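Side-chain contacts in CG11501 (Drosophila melanogaster, PDB 3ZZO), which acts as a secreted cytokine that promotes survival of Sindbis virus infection by suppressing the immune deficiency pathway, and limits intestinal stem cell proliferation after bacterial infection: residues Trp68-Glu71 against Phe72-Asn76; Pro51-Phe55 against Gly56-Asp60. One frame throughout, in Å; residues are numbered along the deposited sequence. Where two conformers were deposited one is given.

In the fold
Both contacts are local and lie at the surface, their centres about 25 Å apart on opposite sides of the centre of the chain. Interaction 1 is the short helix 69-75 that covers the antiparallel sheet of the ferredoxin-like subdomain SD1; of its residues, Phe72 is the buried one, its ring packed on the sheet. Interaction 2 is a turn and its two arms in the long connection between strand 31-35 and helix 69-75, consistent with the disulfide-linked loops of SD2. The chemistry follows the setting: successive helical hydrogen bonds and charged side chains in the first, and in the second a disulfide, a few backbone bonds and an asparagine side chain holding a chain without regular secondary structure.

Interaction 1 of 2, residues Trp68-Glu71 against Phe72-Asn76; sequences WSQE and FVRRN. With EDO (1,2-ethanediol), chain C.
Four successive i to i+4 bonds, from Phe72 N to Trp68 O through Arg75 N to Glu71 O, join residues 68-71 to 72-76 as one helix, with Trp68 at its N-cap position. The last is the straightest, 172° at the hydrogen, and spans 2.8 Å between Arg75 N and Glu71 O. Glu71 extends with CG anti to the backbone N (chi1 -172°), which brings its carboxylate across to the end of Arg75. Glu71 OE2 meets Arg75 NH1 in a rather long salt bridge of 3.4 Å; although the carboxylate and guanidinium planes are nearly parallel, 1° apart, OE2 comes to the guanidinium obliquely. Each group has a further partner: Glu71 OE1 accepts from the backbone N of Asp67, and Arg75 NH1 donates to Asp38 O. Arg74, bent at its third torsion, folds back over the preceding turn. Its NH2 lies 3.6 Å from Gln70 CG and its NH1 3.7 Å from Glu71 CB, while NH2 also forms a salt bridge with Asp67 OD2. Ser69 OG shares a 2.6 Å hydrogen bond with O2 of an ethanediol, probably from the crystallisation liquor. The ring of Phe72 instead packs on the sheet, where it meets Phe11 edge-to-face and touches Val33 and Ile35. The helix is thus amphipathic, and its charged groups are matched in pairs, Glu71 with Arg75 and Asp67 with Arg74, which probably steadies this short helix.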
# COMPACT_ATOMS: atom_id res chain seq x y z
N TRP A 68 7.77 1.17 0.12
CA TRP A 68 6.76 0.20 0.56
C TRP A 68 6.21 0.55 1.94
O TRP A 68 5.91 1.72 2.20
CB TRP A 68 7.29 -1.25 0.43
CG TRP A 68 7.49 -1.65 -1.00
CD1 TRP A 68 8.66 -1.75 -1.70
CD2 TRP A 68 6.45 -2.06 -1.88
NE1 TRP A 68 8.38 -2.19 -2.98
CE2 TRP A 68 7.03 -2.37 -3.11
CE3 TRP A 68 5.06 -2.13 -1.75
CZ2 TRP A 68 6.27 -2.79 -4.21
CZ3 TRP A 68 4.30 -2.52 -2.84
CH2 TRP A 68 4.91 -2.82 -4.05
N SER A 69 6.08 -0.42 2.83
CA SER A 69 5.49 -0.16 4.14
C SER A 69 6.27 0.90 4.90
O SER A 69 5.70 1.65 5.71
CB SER A 69 5.35 -1.44 4.95
OG SER A 69 6.62 -2.08 5.12
N GLN A 70 7.59 0.96 4.70
CA GLN A 70 8.44 1.95 5.37
C GLN A 70 8.05 3.36 4.95
O GLN A 70 7.97 4.27 5.77
CB GLN A 70 9.90 1.60 4.99
CG GLN A 70 10.94 2.38 5.77
CD GLN A 70 12.32 1.83 5.54
OE1 GLN A 70 12.50 0.80 4.89
NE2 GLN A 70 13.33 2.42 6.15
N GLU A 71 7.71 3.53 3.67
CA GLU A 71 7.22 4.81 3.15
C GLU A 71 5.79 5.13 3.63
O GLU A 71 5.47 6.28 3.88
CB GLU A 71 7.30 4.83 1.64
CG GLU A 71 6.99 6.18 1.07
CD GLU A 71 7.52 6.41 -0.30
OE1 GLU A 71 8.31 5.60 -0.81
OE2 GLU A 71 7.13 7.45 -0.91
N PHE A 72 4.94 4.10 3.77
CA PHE A 72 3.61 4.29 4.34
C PHE A 72 3.72 4.88 5.75
O PHE A 72 3.02 5.83 6.10
CB PHE A 72 2.86 2.95 4.38
CG PHE A 72 1.49 3.06 4.98
CD1 PHE A 72 0.47 3.63 4.26
CD2 PHE A 72 1.21 2.59 6.25
CE1 PHE A 72 -0.81 3.74 4.82
CE2 PHE A 72 -0.05 2.74 6.81
CZ PHE A 72 -1.04 3.30 6.08
N VAL A 73 4.64 4.37 6.56
CA VAL A 73 4.87 4.92 7.89
C VAL A 73 5.42 6.35 7.77
O VAL A 73 4.96 7.25 8.46
CB VAL A 73 5.83 4.02 8.71
CG1 VAL A 73 6.12 4.66 10.06
CG2 VAL A 73 5.22 2.64 8.89
N ARG A 74 6.42 6.53 6.90
CA ARG A 74 7.10 7.84 6.78
C ARG A 74 6.12 8.93 6.39
O ARG A 74 6.10 9.99 7.01
CB ARG A 74 8.21 7.73 5.76
CG ARG A 74 9.17 8.91 5.81
CD ARG A 74 10.23 8.86 4.72
NE ARG A 74 11.03 7.65 4.81
CZ ARG A 74 11.02 6.64 3.98
NH1 ARG A 74 10.33 6.66 2.83
NH2 ARG A 74 11.75 5.58 4.25
N ARG A 75 5.35 8.70 5.35
CA ARG A 75 4.49 9.77 4.85
C ARG A 75 3.32 10.08 5.77
O ARG A 75 2.71 11.13 5.67
CB ARG A 75 4.11 9.52 3.42
CG ARG A 75 3.17 8.47 3.21
CD ARG A 75 3.13 8.15 1.64
NE ARG A 75 2.71 9.30 0.87
CZ ARG A 75 3.16 9.59 -0.39
NH1 ARG A 75 4.03 8.83 -1.07
NH2 ARG A 75 2.73 10.68 -0.94
N ASN A 76 3.03 9.17 6.69
CA ASN A 76 1.95 9.34 7.65
C ASN A 76 2.48 9.56 9.06
O ASN A 76 1.83 9.22 10.05
CB ASN A 76 1.05 8.11 7.57
CG ASN A 76 0.33 8.05 6.26
OD1 ASN A 76 0.42 7.04 5.49
ND2 ASN A 76 -0.39 9.09 5.94
C1 EDO C . 7.88 -1.91 9.53
O1 EDO C . 7.94 -3.25 9.29
C2 EDO C . 7.20 -1.20 8.34
O2 EDO C . 7.91 -1.29 7.21

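Interaction 2 of 2, residues Pro51-Phe55 against Gly56-Asp60; sequences PCNIF and GCNCD. Unlike the reference sequence in segment 51-55: Pro51 (reference Ser).
Cys52 and Cys59 are joined across the two arms by a disulfide, with SG atoms 2.0 Å apart, where the backbones come within 3.9 Å between the CA atoms of the same two residues. Asp60 N donates to Pro51 O at 2.9 Å on one flank of this bridge, and Asn53 N to Cys57 O on the other. Between the arms the chain reverses in a type I turn, closed by Gly56 N bonding to Asn53 O; the positive phi of Gly56 (85°) suits glycine. The side chain of Asn53 supplies a further acceptor. With chi1 at 80° it folds over the turn, and OD1 takes Phe55 N at 2.8 Å, an Asx turn, as well as Cys57 N at 2.9 Å. These two donors arrive from opposite faces of the amide plane. A water accepts from Asn53 ND2 and donates to Asn58 OD1, linking the two amides. Beside the turn, Phe55 CB packs 3.7 Å from Cys57 SG. Through that sulfur, disulfide-bonded to Cys2, and through backbone bonds of Gly56 with Cys3 and Asn58 with Glu1, the loop is tied to the N-terminus just ahead of strand 6-13, within the connection from strand 31-35 to helix 69-75.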
# COMPACT_ATOMS: atom_id res chain seq x y z
N PRO A 51 -2.05 3.88 -16.39
CA PRO A 51 -2.64 2.63 -16.84
C PRO A 51 -1.63 1.58 -17.26
O PRO A 51 -0.54 1.89 -17.73
CB PRO A 51 -3.45 3.07 -18.06
CG PRO A 51 -3.66 4.51 -17.96
CD PRO A 51 -2.58 5.06 -17.12
N CYS A 52 -2.06 0.32 -17.15
CA CYS A 52 -1.23 -0.84 -17.48
C CYS A 52 -1.86 -1.65 -18.57
O CYS A 52 -3.04 -1.46 -18.93
CB CYS A 52 -1.06 -1.74 -16.24
SG CYS A 52 -0.25 -0.88 -14.82
N ASN A 53 -1.07 -2.58 -19.11
CA ASN A 53 -1.56 -3.43 -20.17
C ASN A 53 -2.41 -4.57 -19.58
O ASN A 53 -2.68 -4.63 -18.38
CB ASN A 53 -0.40 -3.91 -21.08
CG ASN A 53 0.42 -5.06 -20.54
OD1 ASN A 53 0.13 -5.64 -19.48
ND2 ASN A 53 1.47 -5.41 -21.30
N ILE A 54 -2.83 -5.47 -20.48
CA ILE A 54 -3.72 -6.56 -20.13
C ILE A 54 -3.22 -7.44 -19.00
O ILE A 54 -4.06 -8.01 -18.30
CB ILE A 54 -4.01 -7.40 -21.40
CG1 ILE A 54 -5.13 -8.43 -21.19
CG2 ILE A 54 -2.74 -8.07 -21.96
CD1 ILE A 54 -5.65 -9.02 -22.48
N PHE A 55 -1.91 -7.51 -18.81
CA PHE A 55 -1.26 -8.31 -17.78
C PHE A 55 -0.83 -7.54 -16.54
O PHE A 55 -0.27 -8.13 -15.59
CB PHE A 55 -0.01 -8.99 -18.37
CG PHE A 55 -0.24 -9.79 -19.62
CD1 PHE A 55 -1.11 -10.83 -19.58
CD2 PHE A 55 0.34 -9.44 -20.85
CE1 PHE A 55 -1.41 -11.59 -20.77
CE2 PHE A 55 0.08 -10.17 -22.00
CZ PHE A 55 -0.80 -11.22 -21.96
N GLY A 56 -1.06 -6.22 -16.52
CA GLY A 56 -0.54 -5.40 -15.45
C GLY A 56 0.88 -4.93 -15.67
O GLY A 56 1.57 -4.59 -14.70
N CYS A 57 1.29 -4.89 -16.94
CA CYS A 57 2.68 -4.62 -17.30
C CYS A 57 2.76 -3.47 -18.30
O CYS A 57 1.75 -2.97 -18.82
CB CYS A 57 3.30 -5.86 -17.90
SG CYS A 57 3.01 -7.39 -16.93
N ASN A 58 3.99 -3.04 -18.55
CA ASN A 58 4.24 -1.96 -19.48
C ASN A 58 3.35 -0.74 -19.18
O ASN A 58 2.76 -0.12 -20.06
CB ASN A 58 4.03 -2.42 -20.91
CG ASN A 58 5.16 -3.27 -21.45
OD1 ASN A 58 4.97 -3.97 -22.43
ND2 ASN A 58 6.34 -3.15 -20.87
N CYS A 59 3.29 -0.40 -17.89
CA CYS A 59 2.42 0.66 -17.44
C CYS A 59 2.98 2.01 -17.82
O CYS A 59 4.18 2.19 -17.91
CB CYS A 59 2.25 0.57 -15.92
SG CYS A 59 1.74 -1.04 -15.28
N ASP A 60 2.09 2.96 -18.02
CA ASP A 60 2.50 4.32 -18.32
C ASP A 60 3.34 4.83 -17.15
O ASP A 60 2.87 4.88 -16.00
CB ASP A 60 1.31 5.28 -18.45
CG ASP A 60 0.33 4.98 -19.57
OD1 ASP A 60 0.42 3.98 -20.28
OD2 ASP A 60 -0.61 5.79 -19.72
O HOH W 1 2.08 -3.79 -23.70